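Local coordinates for protein acyl-CoA thioesterase II TesB2 (Mycobacterium marinum, PDB 3U0A) that probably hydrolyses fatty acyl-CoA thioesters, releasing the free fatty acid and coenzyme A, at residues Gln241-Ala246 against Ala251-Lys256; Glu8-Leu13 against His189-Ala194. All blocks are in the same frame, centred on the assembly; numbering follows the deposited sequence.

Interaction 1 of 2, residues Gln241-Ala246 against Ala251-Lys256; sequences QSSPSA and ALTHGK. With SO4 (sulfate ion), chain L.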
# COMPACT_ATOMS: atom_id res chain seq x y z
N GLN A 241 13.56 7.26 1.21
CA GLN A 241 12.40 7.53 0.35
C GLN A 241 12.77 7.49 -1.11
O GLN A 241 13.94 7.61 -1.48
CB GLN A 241 11.80 8.92 0.61
CG GLN A 241 11.59 9.29 2.05
CD GLN A 241 11.12 10.73 2.22
OE1 GLN A 241 11.56 11.62 1.50
NE2 GLN A 241 10.23 10.96 3.18
N SER A 242 11.74 7.31 -1.94
CA SER A 242 11.88 7.38 -3.38
C SER A 242 10.54 7.62 -4.05
O SER A 242 9.49 7.33 -3.50
CB SER A 242 12.53 6.10 -3.93
OG SER A 242 11.60 5.24 -4.57
N SER A 243 10.60 8.14 -5.27
CA SER A 243 9.43 8.30 -6.10
C SER A 243 9.70 7.52 -7.36
O SER A 243 10.33 8.02 -8.27
CB SER A 243 9.20 9.77 -6.42
OG SER A 243 8.00 9.93 -7.17
N PRO A 244 9.22 6.27 -7.42
CA PRO A 244 9.57 5.46 -8.57
C PRO A 244 8.90 5.93 -9.85
O PRO A 244 9.32 5.54 -10.93
CB PRO A 244 9.12 4.07 -8.17
CG PRO A 244 8.08 4.27 -7.16
CD PRO A 244 8.42 5.52 -6.43
N SER A 245 7.88 6.77 -9.76
CA SER A 245 7.13 7.12 -10.97
C SER A 245 6.26 8.33 -10.73
O SER A 245 5.80 8.54 -9.65
CB SER A 245 6.26 5.93 -11.40
OG SER A 245 5.69 6.11 -12.67
N ALA A 246 6.08 9.14 -11.75
CA ALA A 246 5.01 10.12 -11.76
C ALA A 246 4.50 10.27 -13.19
O ALA A 246 5.25 10.08 -14.12
CB ALA A 246 5.49 11.44 -11.21
N ALA A 251 1.79 11.10 -8.71
CA ALA A 251 3.14 10.69 -8.39
C ALA A 251 3.01 9.62 -7.34
O ALA A 251 2.23 9.75 -6.43
CB ALA A 251 3.96 11.86 -7.87
N LEU A 252 3.78 8.56 -7.47
CA LEU A 252 3.83 7.56 -6.47
C LEU A 252 5.12 7.71 -5.73
O LEU A 252 6.16 8.02 -6.31
CB LEU A 252 3.79 6.19 -7.11
CG LEU A 252 3.58 5.02 -6.17
CD1 LEU A 252 2.25 5.19 -5.43
CD2 LEU A 252 3.65 3.73 -6.96
N THR A 253 5.03 7.51 -4.41
CA THR A 253 6.19 7.53 -3.54
C THR A 253 6.16 6.35 -2.57
O THR A 253 5.17 5.63 -2.41
CB THR A 253 6.31 8.90 -2.82
OG1 THR A 253 5.22 9.09 -1.90
CG2 THR A 253 6.34 10.04 -3.86
N HIS A 254 7.30 6.14 -1.94
CA HIS A 254 7.60 4.89 -1.25
C HIS A 254 8.72 5.10 -0.30
O HIS A 254 9.73 5.73 -0.66
CB HIS A 254 8.04 3.85 -2.26
CG HIS A 254 8.57 2.60 -1.63
ND1 HIS A 254 7.77 1.68 -1.07
CD2 HIS A 254 9.89 2.15 -1.44
CE1 HIS A 254 8.53 0.68 -0.56
NE2 HIS A 254 9.82 0.97 -0.79
N GLY A 255 8.60 4.53 0.90
CA GLY A 255 9.74 4.56 1.78
C GLY A 255 9.82 3.52 2.86
O GLY A 255 8.83 2.86 3.14
N LYS A 256 11.01 3.42 3.46
CA LYS A 256 11.29 2.54 4.58
C LYS A 256 11.92 3.34 5.70
O LYS A 256 12.67 4.25 5.47
CB LYS A 256 12.25 1.43 4.18
CG LYS A 256 12.03 0.90 2.79
CD LYS A 256 12.47 -0.56 2.71
CE LYS A 256 12.11 -1.17 1.35
NZ LYS A 256 12.97 -0.66 0.24
S SO4 L . 12.76 -0.74 -3.70
O1 SO4 L . 11.61 -1.03 -2.78
O2 SO4 L . 12.32 -0.86 -5.16
O3 SO4 L . 13.30 0.61 -3.35
O4 SO4 L . 13.81 -1.80 -3.44
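Gln241-Ala246 and Ala251-Lys256 are the antiparallel arms of a hairpin, their short axes 4.7 Å apart at closest approach, and Gln241 and Gly255 face each other as a non-hydrogen-bonded pair. Ser242 N bonds His254 O at 2.9 Å, nearly along the C=O axis, and a weak bond returns from His254 N to Ser242 O. Toward the turn, Leu252 N gives Ser245 O an almost straight bond (166°). Between these bonds the arm 241-246 carries one residue more than its partner, a beta bulge around Pro244. There Ser243 OG, turned anti to its own backbone N (chi1 -176°), reaches Leu252 O at 2.8 Å, tilted 29° from the carbonyl plane, apparently in place of the backbone donor that the bulge has moved away. The same hydroxyl is bonded to His119 NE2 of the second subunit, so two partners grip it. Pro244 lays CD 3.4 Å from Leu252 O, and beyond the bulge the methyl CB atoms of Ala246 and Ala251 meet at 3.7 Å. At the end away from the turn, O1 of a sulfate, probably from the crystallisation liquor, lies obliquely to the His254 ring, 3.3 Å from His254 NE2. Lys256 NZ, in plane at the ring edge, makes a weak hydrogen bond to O1, and Lys168 NZ is hydrogen-bonded to the ion. The His254 ring also meets its counterpart in the second subunit. In this hotdog-family region the hairpin lies between strands 171-178 and 264-275, with Thr253 against the loop following helix 186-200, while Ser245 and Ala246 pair with a strand of the second subunit, carrying the sheet across the interface.

Interaction 2 of 2, residues Glu8-Leu13 against His189-Ala194; sequences EEILDL and HICALA
Leu11 and Cys191 bring the N-terminal segment Glu8-Leu13 against helix 186-200, with Ile10 as the other participant. The leucine side chain closes on the thiol step by step. Its CB is still 6.4 Å from Cys191 SG, CG has come to 5.3 Å, and the CD1 methyl ends at 4.0 Å, in van der Waals contact. The second branch, CD2, turns back from the sulfur and lies 6.1 Å from Cys191 SG. The CB of Leu11 is not aimed at the helix; a first torsion of -93°, off the usual staggered values, helps swing the chain end toward it. Cys191 SG stands anti to the carbonyl carbon of its own residue and projects from the helix toward the loop. The CB of Ile10 is directed toward the helix, and its CG2 branch stops 4.4 Å from Cys191 SG, so one sulfur has a methyl from each of two consecutive residues beside it, the Ile10 one more loosely. Around this small junction, Cys191 also packs on Val47 and Ile10 on His40, both of helix 34-51, while Ile10 O is hydrogen-bonded to Gln44 of that helix. Leu11 also touches Leu188 of helix 186-200. No hydrogen bond crosses between the two segments, and only 99 Å² is buried. The thiol therefore works here as a soft apolar surface, and the contact depends on methyls against sulfur instead of on directional bonds.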
# COMPACT_ATOMS: atom_id res chain seq x y z
N GLU A 8 0.71 14.39 20.79
CA GLU A 8 -0.06 13.64 21.79
C GLU A 8 -1.54 13.94 21.76
O GLU A 8 -2.37 13.15 22.24
CB GLU A 8 0.49 13.95 23.19
CG GLU A 8 1.87 13.36 23.43
CD GLU A 8 2.90 14.39 23.88
OE1 GLU A 8 3.24 15.31 23.06
OE2 GLU A 8 3.38 14.23 25.04
N GLU A 9 -1.88 15.09 21.20
CA GLU A 9 -3.28 15.46 21.03
C GLU A 9 -3.97 14.60 19.98
O GLU A 9 -5.20 14.51 19.98
CB GLU A 9 -3.43 16.95 20.68
N ILE A 10 -3.20 13.93 19.11
CA ILE A 10 -3.83 13.01 18.16
C ILE A 10 -4.54 11.90 18.91
O ILE A 10 -5.54 11.40 18.47
CB ILE A 10 -2.81 12.41 17.16
CG1 ILE A 10 -2.33 13.48 16.22
CG2 ILE A 10 -3.45 11.33 16.31
CD1 ILE A 10 -2.08 12.97 14.85
N LEU A 11 -4.02 11.55 20.08
CA LEU A 11 -4.58 10.46 20.86
C LEU A 11 -5.81 10.89 21.67
O LEU A 11 -6.55 10.04 22.13
CB LEU A 11 -3.50 9.88 21.78
CG LEU A 11 -2.73 8.68 21.19
CD1 LEU A 11 -2.09 8.95 19.83
CD2 LEU A 11 -1.70 8.26 22.21
N ASP A 12 -6.05 12.19 21.78
CA ASP A 12 -7.15 12.73 22.58
C ASP A 12 -8.45 12.67 21.77
O ASP A 12 -8.67 13.50 20.91
CB ASP A 12 -6.79 14.19 23.02
CG ASP A 12 -7.88 14.87 23.93
OD1 ASP A 12 -8.60 14.15 24.71
OD2 ASP A 12 -7.99 16.15 23.89
N LEU A 13 -9.27 11.67 22.04
CA LEU A 13 -10.58 11.51 21.40
C LEU A 13 -11.69 11.43 22.43
O LEU A 13 -11.55 10.70 23.41
CB LEU A 13 -10.63 10.19 20.62
CG LEU A 13 -9.95 10.01 19.27
CD1 LEU A 13 -10.31 8.58 18.83
CD2 LEU A 13 -10.37 11.04 18.22
N HIS A 189 3.70 6.37 19.29
CA HIS A 189 4.88 6.35 18.46
C HIS A 189 4.50 6.06 17.04
O HIS A 189 4.94 6.75 16.15
CB HIS A 189 5.95 5.39 19.03
CG HIS A 189 6.58 5.90 20.31
ND1 HIS A 189 7.79 6.42 20.35
CD2 HIS A 189 6.06 6.00 21.60
CE1 HIS A 189 8.05 6.84 21.59
NE2 HIS A 189 6.99 6.56 22.35
N ILE A 190 3.64 5.06 16.85
CA ILE A 190 3.13 4.70 15.52
C ILE A 190 2.49 5.94 14.85
O ILE A 190 2.84 6.28 13.72
CB ILE A 190 2.20 3.46 15.59
CG1 ILE A 190 3.00 2.20 15.96
CG2 ILE A 190 1.55 3.16 14.26
CD1 ILE A 190 2.17 1.13 16.65
N CYS A 191 1.61 6.63 15.58
CA CYS A 191 0.98 7.87 15.11
C CYS A 191 2.00 8.96 14.79
O CYS A 191 1.88 9.66 13.80
CB CYS A 191 -0.04 8.38 16.12
SG CYS A 191 -1.57 7.40 16.20
N ALA A 192 3.01 9.10 15.64
CA ALA A 192 4.06 10.06 15.41
C ALA A 192 4.73 9.79 14.06
O ALA A 192 4.85 10.69 13.24
CB ALA A 192 5.09 10.03 16.56
N LEU A 193 5.11 8.53 13.82
CA LEU A 193 5.78 8.14 12.58
C LEU A 193 4.84 8.29 11.37
O LEU A 193 5.28 8.75 10.29
CB LEU A 193 6.32 6.70 12.68
CG LEU A 193 6.96 6.09 11.42
CD1 LEU A 193 7.95 5.02 11.81
CD2 LEU A 193 5.93 5.49 10.49
N ALA A 194 3.58 7.90 11.54
CA ALA A 194 2.61 7.94 10.46
C ALA A 194 2.31 9.41 10.11
O ALA A 194 2.16 9.77 8.93
CB ALA A 194 1.33 7.19 10.84

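How the interactions relate
The contacts lie on opposite sides of the chain's centre, their centres 24 Å apart and their nearest atoms about 7 Å apart without touching. They follow one another along the chain: interaction 2 joins its beginning to helix 186-200, whereas interaction 1 is a local hairpin beyond that helix. The C-terminal hotdog-family region supplies 189-194 and both arms of the hairpin. Helix 186-200 connects them indirectly: it carries 189-194, and the loop just after it packs on Thr253 and Ala251 of the hairpin. Interaction 2 thus ties the N-terminal segment and helix 34-51 to the second region inside one subunit, while interaction 1 faces the second subunit.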